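Local coordinates for protein oligogalacturonate lyase (Yersinia enterocolitica subsp. enterocolitica, PDB 3PE7) that cleaves short oligogalacturonates in the cytoplasm by beta-elimination, using a seven-bladed beta-propeller that binds manganese, at residues 209-221 / 230-243. Residues are numbered along the deposited sequence; the frame is centred on the assembly and turned at random.
Sequences GPHDLVDARMWLI and KVKTHAEGESCTHE
Bends at chi2 (-81°) and chi3 fold the side chain of Arg-217 across that of Glu-243, whose own chain is kinked at chi2 (-79°), and the two ends meet in a salt bridge. Arg-217 NH1 donates to the syn lone pair of Glu-243 OE1 at 2.8 Å; this oxygen lies in the guanidinium plane, although the carboxylate is turned 62° from that plane. An arginine suits this place because its NH2 also pairs with Glu-208, so two acids on different nitrogens fix the rotation of the group; the other oxygen of Glu-243, OE2, bonds His-192.

His-234 ties the two segments together through its side chain. Its NE2 accepts from Arg-217 N at 3.1 Å, nearly straight at the hydrogen but well out of the ring plane, while ND1 donates to Glu-238 O of its own segment, which holds the ring in place. Cys-240 SG lies over one ring face. The edge of the His-211 ring meets Ser-239, with ND1 and OG 2.7 Å apart in a straight hydrogen bond, while a water joins His-211 O to Cys-240 N.

At the other end Lys-230 lies alongside Trp-219, its CB 3.9 Å from the centroid of the six-membered ring in a CH-pi contact. The long methylene chain suits the broad indole and continues to Ala-216, where Lys-230 CE meets Ala-216 CB at 3.7 Å. Val-231 N donates to Met-218 O (3.0 Å). Met-218 packs CB against Val-231 CB (3.8 Å), and its thioether, bent at chi3, slides past Glu-243 in the opposite direction.

Strands 218-222 and 229-230 are the last two of one propeller blade, and 238-245 is the first of the next, so the contact spans the junction between neighbouring blades, with Met-218 reaching strand 252-258 and Glu-243 touching Cys-206 on strand 202-207.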
ATOM      1  N   GLY A 209     -12.500   2.652 -10.834  1.00 17.68           N
ATOM      2  CA  GLY A 209     -13.884   3.084 -10.932  1.00 18.87           C
ATOM      3  C   GLY A 209     -14.779   2.236 -10.051  1.00 20.17           C
ATOM      4  O   GLY A 209     -14.304   1.304  -9.391  1.00 19.81           O
ATOM      5  N   PRO A 210     -16.081   2.563 -10.020  1.00 21.04           N
ATOM      6  CA  PRO A 210     -17.056   1.865  -9.191  1.00 21.94           C
ATOM      7  C   PRO A 210     -16.971   0.356  -9.384  1.00 22.49           C
ATOM      8  O   PRO A 210     -16.990  -0.127 -10.525  1.00 22.22           O
ATOM      9  CB  PRO A 210     -18.396   2.397  -9.712  1.00 21.92           C
ATOM     10  CG  PRO A 210     -18.069   3.762 -10.239  1.00 21.81           C
ATOM     11  CD  PRO A 210     -16.710   3.595 -10.861  1.00 20.71           C
ATOM     12  N   HIS A 211     -16.900  -0.369  -8.268  1.00 23.90           N
ATOM     13  CA  HIS A 211     -16.673  -1.816  -8.258  1.00 24.39           C
ATOM     14  C   HIS A 211     -17.680  -2.596  -9.089  1.00 24.82           C
ATOM     15  O   HIS A 211     -17.336  -3.621  -9.703  1.00 24.76           O
ATOM     16  CB  HIS A 211     -16.674  -2.350  -6.812  1.00 24.70           C
ATOM     17  CG  HIS A 211     -17.983  -2.178  -6.104  1.00 26.88           C
ATOM     18  ND1 HIS A 211     -18.928  -3.179  -6.032  1.00 28.05           N
ATOM     19  CD2 HIS A 211     -18.506  -1.117  -5.442  1.00 28.22           C
ATOM     20  CE1 HIS A 211     -19.978  -2.742  -5.357  1.00 29.71           C
ATOM     21  NE2 HIS A 211     -19.747  -1.495  -4.984  1.00 29.93           N
ATOM     22  N   ASP A 212     -18.921  -2.119  -9.099  1.00 24.95           N
ATOM     23  CA  ASP A 212     -20.012  -2.822  -9.753  1.00 25.71           C
ATOM     24  C   ASP A 212     -20.244  -2.358 -11.194  1.00 25.20           C
ATOM     25  O   ASP A 212     -21.120  -2.880 -11.889  1.00 25.39           O
ATOM     26  CB  ASP A 212     -21.303  -2.727  -8.915  1.00 26.62           C
ATOM     27  CG  ASP A 212     -21.725  -1.285  -8.615  1.00 28.67           C
ATOM     28  OD1 ASP A 212     -20.855  -0.393  -8.492  1.00 30.25           O
ATOM     29  OD2 ASP A 212     -22.952  -1.048  -8.477  1.00 31.42           O
ATOM     30  N   LEU A 213     -19.446  -1.395 -11.646  1.00 24.56           N
ATOM     31  CA  LEU A 213     -19.607  -0.855 -12.994  1.00 23.96           C
ATOM     32  C   LEU A 213     -18.485  -1.223 -13.953  1.00 23.07           C
ATOM     33  O   LEU A 213     -18.727  -1.374 -15.150  1.00 22.92           O
ATOM     34  CB  LEU A 213     -19.788   0.666 -12.962  1.00 24.21           C
ATOM     35  CG  LEU A 213     -21.051   1.177 -12.254  1.00 25.12           C
ATOM     36  CD1 LEU A 213     -21.102   2.693 -12.358  1.00 26.04           C
ATOM     37  CD2 LEU A 213     -22.335   0.550 -12.810  1.00 26.03           C
ATOM     38  N   VAL A 214     -17.269  -1.377 -13.434  1.00 22.02           N
ATOM     39  CA  VAL A 214     -16.129  -1.665 -14.300  1.00 21.59           C
ATOM     40  C   VAL A 214     -16.340  -2.987 -15.046  1.00 21.37           C
ATOM     41  O   VAL A 214     -16.854  -3.953 -14.474  1.00 21.63           O
ATOM     42  CB  VAL A 214     -14.768  -1.636 -13.539  1.00 21.72           C
ATOM     43  CG1 VAL A 214     -14.483  -0.231 -13.023  1.00 21.82           C
ATOM     44  CG2 VAL A 214     -14.728  -2.647 -12.378  1.00 21.02           C
ATOM     45  N   ASP A 215     -15.968  -2.999 -16.325  1.00 20.91           N
ATOM     46  CA  ASP A 215     -15.979  -4.212 -17.152  1.00 20.71           C
ATOM     47  C   ASP A 215     -15.246  -5.377 -16.459  1.00 20.16           C
ATOM     48  O   ASP A 215     -15.784  -6.481 -16.315  1.00 19.79           O
ATOM     49  CB  ASP A 215     -15.421  -3.930 -18.572  1.00 21.26           C
ATOM     50  CG  ASP A 215     -13.949  -3.421 -18.583  1.00 22.09           C
ATOM     51  OD1 ASP A 215     -13.301  -3.552 -19.650  1.00 23.02           O
ATOM     52  OD2 ASP A 215     -13.423  -2.892 -17.573  1.00 20.88           O
ATOM     53  N   ALA A 216     -14.030  -5.104 -16.010  1.00 19.26           N
ATOM     54  CA  ALA A 216     -13.244  -6.054 -15.233  1.00 19.22           C
ATOM     55  C   ALA A 216     -12.217  -5.260 -14.469  1.00 18.96           C
ATOM     56  O   ALA A 216     -11.597  -4.334 -15.004  1.00 18.88           O
ATOM     57  CB  ALA A 216     -12.566  -7.086 -16.138  1.00 19.36           C
ATOM     58  N   ARG A 217     -12.052  -5.613 -13.202  1.00 18.66           N
ATOM     59  CA  ARG A 217     -11.139  -4.916 -12.337  1.00 18.54           C
ATOM     60  C   ARG A 217      -9.691  -5.163 -12.743  1.00 16.93           C
ATOM     61  O   ARG A 217      -8.947  -4.231 -12.962  1.00 16.48           O
ATOM     62  CB  ARG A 217     -11.342  -5.387 -10.903  1.00 18.75           C
ATOM     63  CG  ARG A 217     -11.336  -4.301  -9.901  1.00 24.48           C
ATOM     64  CD  ARG A 217      -9.983  -3.821  -9.486  1.00 26.76           C
ATOM     65  NE  ARG A 217     -10.130  -2.415  -9.214  1.00 30.67           N
ATOM     66  CZ  ARG A 217      -9.376  -1.673  -8.409  1.00 29.96           C
ATOM     67  NH1 ARG A 217      -8.346  -2.181  -7.750  1.00 31.73           N
ATOM     68  NH2 ARG A 217      -9.670  -0.393  -8.286  1.00 26.97           N
ATOM     69  N   MET A 218      -9.306  -6.432 -12.847  1.00 16.24           N
ATOM     70  CA  MET A 218      -7.898  -6.815 -12.822  1.00 14.76           C
ATOM     71  C   MET A 218      -7.388  -7.249 -14.194  1.00 14.01           C
ATOM     72  O   MET A 218      -8.009  -8.069 -14.870  1.00 14.94           O
ATOM     73  CB  MET A 218      -7.672  -7.959 -11.823  1.00 14.81           C
ATOM     74  CG  MET A 218      -7.991  -7.630 -10.366  1.00 16.17           C
ATOM     75  SD  MET A 218      -8.116  -9.158  -9.378  1.00 17.79           S
ATOM     76  CE  MET A 218      -6.426  -9.604  -9.173  1.00 24.85           C
ATOM     77  N   TRP A 219      -6.237  -6.698 -14.560  1.00 13.69           N
ATOM     78  CA  TRP A 219      -5.604  -6.946 -15.855  1.00 13.34           C
ATOM     79  C   TRP A 219      -4.125  -7.250 -15.697  1.00 13.23           C
ATOM     80  O   TRP A 219      -3.490  -6.863 -14.710  1.00 12.55           O
ATOM     81  CB  TRP A 219      -5.775  -5.715 -16.760  1.00 13.70           C
ATOM     82  CG  TRP A 219      -7.222  -5.470 -17.064  1.00 14.60           C
ATOM     83  CD1 TRP A 219      -8.144  -4.907 -16.228  1.00 15.01           C
ATOM     84  CD2 TRP A 219      -7.928  -5.826 -18.262  1.00 14.16           C
ATOM     85  NE1 TRP A 219      -9.369  -4.870 -16.835  1.00 14.97           N
ATOM     86  CE2 TRP A 219      -9.268  -5.426 -18.084  1.00 15.22           C
ATOM     87  CE3 TRP A 219      -7.551  -6.428 -19.481  1.00 14.45           C
ATOM     88  CZ2 TRP A 219     -10.253  -5.616 -19.070  1.00 15.95           C
ATOM     89  CZ3 TRP A 219      -8.540  -6.613 -20.473  1.00 15.95           C
ATOM     90  CH2 TRP A 219      -9.867  -6.203 -20.250  1.00 15.22           C
ATOM     91  N   LEU A 220      -3.588  -7.994 -16.653  1.00 12.84           N
ATOM     92  CA  LEU A 220      -2.158  -8.172 -16.770  1.00 13.29           C
ATOM     93  C   LEU A 220      -1.743  -7.682 -18.153  1.00 13.75           C
ATOM     94  O   LEU A 220      -2.531  -7.714 -19.104  1.00 13.51           O
ATOM     95  CB  LEU A 220      -1.768  -9.646 -16.631  1.00 13.96           C
ATOM     96  CG  LEU A 220      -2.071 -10.392 -15.340  1.00 13.33           C
ATOM     97  CD1 LEU A 220      -1.601 -11.833 -15.524  1.00 16.46           C
ATOM     98  CD2 LEU A 220      -1.309  -9.756 -14.179  1.00 14.85           C
ATOM     99  N   ILE A 221      -0.503  -7.229 -18.258  1.00 13.41           N
ATOM    100  CA  ILE A 221       0.082  -6.916 -19.564  1.00 14.89           C
ATOM    101  C   ILE A 221       1.564  -7.244 -19.505  1.00 15.05           C
ATOM    102  O   ILE A 221       2.186  -7.197 -18.427  1.00 15.02           O
ATOM    103  CB  ILE A 221      -0.168  -5.422 -19.961  1.00 14.57           C
ATOM    104  CG1 ILE A 221       0.090  -5.176 -21.455  1.00 15.66           C
ATOM    105  CG2 ILE A 221       0.630  -4.461 -19.061  1.00 15.47           C
ATOM    106  CD1 ILE A 221      -0.478  -3.833 -21.945  1.00 16.36           C
ATOM    107  N   LYS A 230      -7.317  -9.924 -19.221  1.00 18.57           N
ATOM    108  CA  LYS A 230      -7.912  -9.868 -17.895  1.00 18.82           C
ATOM    109  C   LYS A 230      -7.514 -11.073 -17.055  1.00 17.92           C
ATOM    110  O   LYS A 230      -7.333 -12.190 -17.565  1.00 16.59           O
ATOM    111  CB  LYS A 230      -9.434  -9.685 -17.947  1.00 20.01           C
ATOM    112  CG  LYS A 230     -10.218 -10.680 -18.731  1.00 23.04           C
ATOM    113  CD  LYS A 230     -11.724 -10.332 -18.701  1.00 25.01           C
ATOM    114  CE  LYS A 230     -12.031  -8.972 -19.286  1.00 25.46           C
ATOM    115  NZ  LYS A 230     -13.506  -8.824 -19.514  1.00 27.78           N
ATOM    116  N   VAL A 231      -7.370 -10.833 -15.757  1.00 17.30           N
ATOM    117  CA  VAL A 231      -7.066 -11.894 -14.793  1.00 17.26           C
ATOM    118  C   VAL A 231      -8.237 -12.874 -14.707  1.00 17.66           C
ATOM    119  O   VAL A 231      -8.046 -14.097 -14.634  1.00 17.00           O
ATOM    120  CB  VAL A 231      -6.719 -11.265 -13.414  1.00 16.92           C
ATOM    121  CG1 VAL A 231      -6.696 -12.328 -12.297  1.00 15.47           C
ATOM    122  CG2 VAL A 231      -5.393 -10.520 -13.499  1.00 17.05           C
ATOM    123  N   LYS A 232      -9.455 -12.344 -14.746  1.00 17.71           N
ATOM    124  CA  LYS A 232     -10.643 -13.190 -14.793  1.00 19.49           C
ATOM    125  C   LYS A 232     -11.793 -12.461 -15.468  1.00 19.72           C
ATOM    126  O   LYS A 232     -11.786 -11.230 -15.561  1.00 20.71           O
ATOM    127  CB  LYS A 232     -11.056 -13.646 -13.388  1.00 19.21           C
ATOM    128  CG  LYS A 232     -11.868 -12.622 -12.597  1.00 20.41           C
ATOM    129  CD  LYS A 232     -12.133 -13.086 -11.183  1.00 19.07           C
ATOM    130  CE  LYS A 232     -13.084 -14.281 -11.145  1.00 18.30           C
ATOM    131  NZ  LYS A 232     -13.306 -14.729  -9.715  1.00 18.79           N
ATOM    132  N   THR A 233     -12.762 -13.237 -15.943  1.00 20.35           N
ATOM    133  CA  THR A 233     -14.060 -12.701 -16.303  1.00 20.87           C
ATOM    134  C   THR A 233     -14.925 -12.720 -15.042  1.00 20.68           C
ATOM    135  O   THR A 233     -15.108 -13.771 -14.417  1.00 20.90           O
ATOM    136  CB  THR A 233     -14.715 -13.524 -17.412  1.00 21.51           C
ATOM    137  OG1 THR A 233     -13.860 -13.507 -18.561  1.00 23.53           O
ATOM    138  CG2 THR A 233     -16.075 -12.938 -17.786  1.00 21.69           C
ATOM    139  N   HIS A 234     -15.430 -11.547 -14.664  1.00 20.90           N
ATOM    140  CA  HIS A 234     -16.337 -11.426 -13.524  1.00 20.73           C
ATOM    141  C   HIS A 234     -17.600 -12.238 -13.780  1.00 22.06           C
ATOM    142  O   HIS A 234     -18.195 -12.164 -14.867  1.00 21.94           O
ATOM    143  CB  HIS A 234     -16.758  -9.970 -13.306  1.00 20.68           C
ATOM    144  CG  HIS A 234     -15.678  -9.075 -12.773  1.00 19.92           C
ATOM    145  ND1 HIS A 234     -15.922  -8.100 -11.827  1.00 19.42           N
ATOM    146  CD2 HIS A 234     -14.357  -8.991 -13.067  1.00 18.90           C
ATOM    147  CE1 HIS A 234     -14.798  -7.455 -11.563  1.00 17.32           C
ATOM    148  NE2 HIS A 234     -13.834  -7.976 -12.302  1.00 17.96           N
ATOM    149  N   ALA A 235     -18.006 -13.011 -12.782  1.00 21.97           N
ATOM    150  CA  ALA A 235     -19.315 -13.638 -12.823  1.00 22.29           C
ATOM    151  C   ALA A 235     -20.368 -12.567 -12.653  1.00 22.33           C
ATOM    152  O   ALA A 235     -20.067 -11.418 -12.268  1.00 21.96           O
ATOM    153  CB  ALA A 235     -19.445 -14.704 -11.747  1.00 21.92           C
ATOM    154  N   GLU A 236     -21.612 -12.932 -12.947  1.00 23.16           N
ATOM    155  CA  GLU A 236     -22.713 -11.994 -12.825  1.00 23.73           C
ATOM    156  C   GLU A 236     -22.834 -11.527 -11.385  1.00 22.56           C
ATOM    157  O   GLU A 236     -22.879 -12.348 -10.463  1.00 23.42           O
ATOM    158  CB  GLU A 236     -24.027 -12.641 -13.289  1.00 24.74           C
ATOM    159  CG  GLU A 236     -25.135 -11.638 -13.538  1.00 28.03           C
ATOM    160  CD  GLU A 236     -24.797 -10.654 -14.643  1.00 33.06           C
ATOM    161  OE1 GLU A 236     -25.234  -9.480 -14.553  1.00 35.84           O
ATOM    162  OE2 GLU A 236     -24.094 -11.051 -15.604  1.00 36.52           O
ATOM    163  N   GLY A 237     -22.885 -10.211 -11.203  1.00 21.51           N
ATOM    164  CA  GLY A 237     -22.942  -9.605  -9.867  1.00 20.77           C
ATOM    165  C   GLY A 237     -21.640  -9.602  -9.066  1.00 19.16           C
ATOM    166  O   GLY A 237     -21.645  -9.214  -7.899  1.00 18.93           O
ATOM    167  N   GLU A 238     -20.537 -10.031  -9.687  1.00 18.39           N
ATOM    168  CA  GLU A 238     -19.242 -10.174  -8.976  1.00 17.47           C
ATOM    169  C   GLU A 238     -18.428  -8.894  -9.018  1.00 16.71           C
ATOM    170  O   GLU A 238     -18.260  -8.279 -10.090  1.00 15.77           O
ATOM    171  CB  GLU A 238     -18.413 -11.332  -9.536  1.00 17.45           C
ATOM    172  CG  GLU A 238     -17.066 -11.524  -8.792  1.00 17.97           C
ATOM    173  CD  GLU A 238     -16.193 -12.654  -9.322  1.00 19.90           C
ATOM    174  OE1 GLU A 238     -15.247 -13.030  -8.587  1.00 18.45           O
ATOM    175  OE2 GLU A 238     -16.429 -13.153 -10.445  1.00 18.46           O
ATOM    176  N   SER A 239     -17.933  -8.507  -7.840  1.00 15.73           N
ATOM    177  CA  SER A 239     -16.979  -7.414  -7.678  1.00 15.41           C
ATOM    178  C   SER A 239     -15.660  -8.042  -7.240  1.00 14.30           C
ATOM    179  O   SER A 239     -15.668  -9.046  -6.520  1.00 14.77           O
ATOM    180  CB  SER A 239     -17.447  -6.436  -6.592  1.00 15.94           C
ATOM    181  OG  SER A 239     -18.605  -5.713  -7.007  1.00 16.57           O
ATOM    182  N   CYS A 240     -14.555  -7.478  -7.713  1.00 13.99           N
ATOM    183  CA  CYS A 240     -13.211  -7.923  -7.358  1.00 14.67           C
ATOM    184  C   CYS A 240     -12.387  -6.700  -6.952  1.00 14.89           C
ATOM    185  O   CYS A 240     -12.397  -5.675  -7.641  1.00 15.63           O
ATOM    186  CB  CYS A 240     -12.543  -8.626  -8.540  1.00 14.83           C
ATOM    187  SG  CYS A 240     -13.455 -10.040  -9.182  1.00 15.53           S
ATOM    188  N   THR A 241     -11.663  -6.794  -5.842  1.00 13.57           N
ATOM    189  CA  THR A 241     -10.981  -5.623  -5.318  1.00 13.52           C
ATOM    190  C   THR A 241      -9.811  -6.091  -4.462  1.00 12.43           C
ATOM    191  O   THR A 241      -9.623  -7.320  -4.289  1.00 12.10           O
ATOM    192  CB  THR A 241     -11.974  -4.735  -4.497  1.00 14.75           C
ATOM    193  OG1 THR A 241     -11.338  -3.501  -4.132  1.00 18.44           O
ATOM    194  CG2 THR A 241     -12.488  -5.476  -3.274  1.00 14.08           C
ATOM    195  N   HIS A 242      -9.040  -5.124  -3.943  1.00 12.83           N
ATOM    196  CA  HIS A 242      -7.958  -5.392  -2.987  1.00 12.83           C
ATOM    197  C   HIS A 242      -6.853  -6.263  -3.560  1.00 12.13           C
ATOM    198  O   HIS A 242      -6.169  -6.971  -2.811  1.00 11.44           O
ATOM    199  CB  HIS A 242      -8.504  -6.030  -1.698  1.00 13.54           C
ATOM    200  CG  HIS A 242      -9.515  -5.181  -0.985  1.00 16.84           C
ATOM    201  ND1 HIS A 242     -10.111  -5.569   0.196  1.00 19.02           N
ATOM    202  CD2 HIS A 242     -10.019  -3.957  -1.278  1.00 19.10           C
ATOM    203  CE1 HIS A 242     -10.972  -4.641   0.576  1.00 17.48           C
ATOM    204  NE2 HIS A 242     -10.926  -3.645  -0.296  1.00 20.21           N
ATOM    205  N   GLU A 243      -6.672  -6.202  -4.880  1.00 11.50           N
ATOM    206  CA  GLU A 243      -5.672  -7.065  -5.521  1.00 11.65           C
ATOM    207  C   GLU A 243      -4.250  -6.683  -5.097  1.00 10.75           C
ATOM    208  O   GLU A 243      -3.926  -5.506  -4.893  1.00 10.15           O
ATOM    209  CB  GLU A 243      -5.818  -7.091  -7.060  1.00 11.58           C
ATOM    210  CG  GLU A 243      -5.296  -5.841  -7.798  1.00 12.56           C
ATOM    211  CD  GLU A 243      -6.259  -4.661  -7.746  1.00 15.04           C
ATOM    212  OE1 GLU A 243      -7.428  -4.838  -7.300  1.00 16.88           O
ATOM    213  OE2 GLU A 243      -5.838  -3.542  -8.151  1.00 17.54           O
TER
HETATM  214  O   HOH W   1     -15.053  -5.034  -9.340  1.00 18.16           O
HETATM  215  O   HOH W   2     -15.434  -9.202 -16.685  1.00 20.09           O
HETATM  216  O   HOH W   3     -11.080  -8.478 -12.025  1.00 22.78           O
HETATM  217  O   HOH W   4     -10.161  -9.502 -14.166  1.00 23.39           O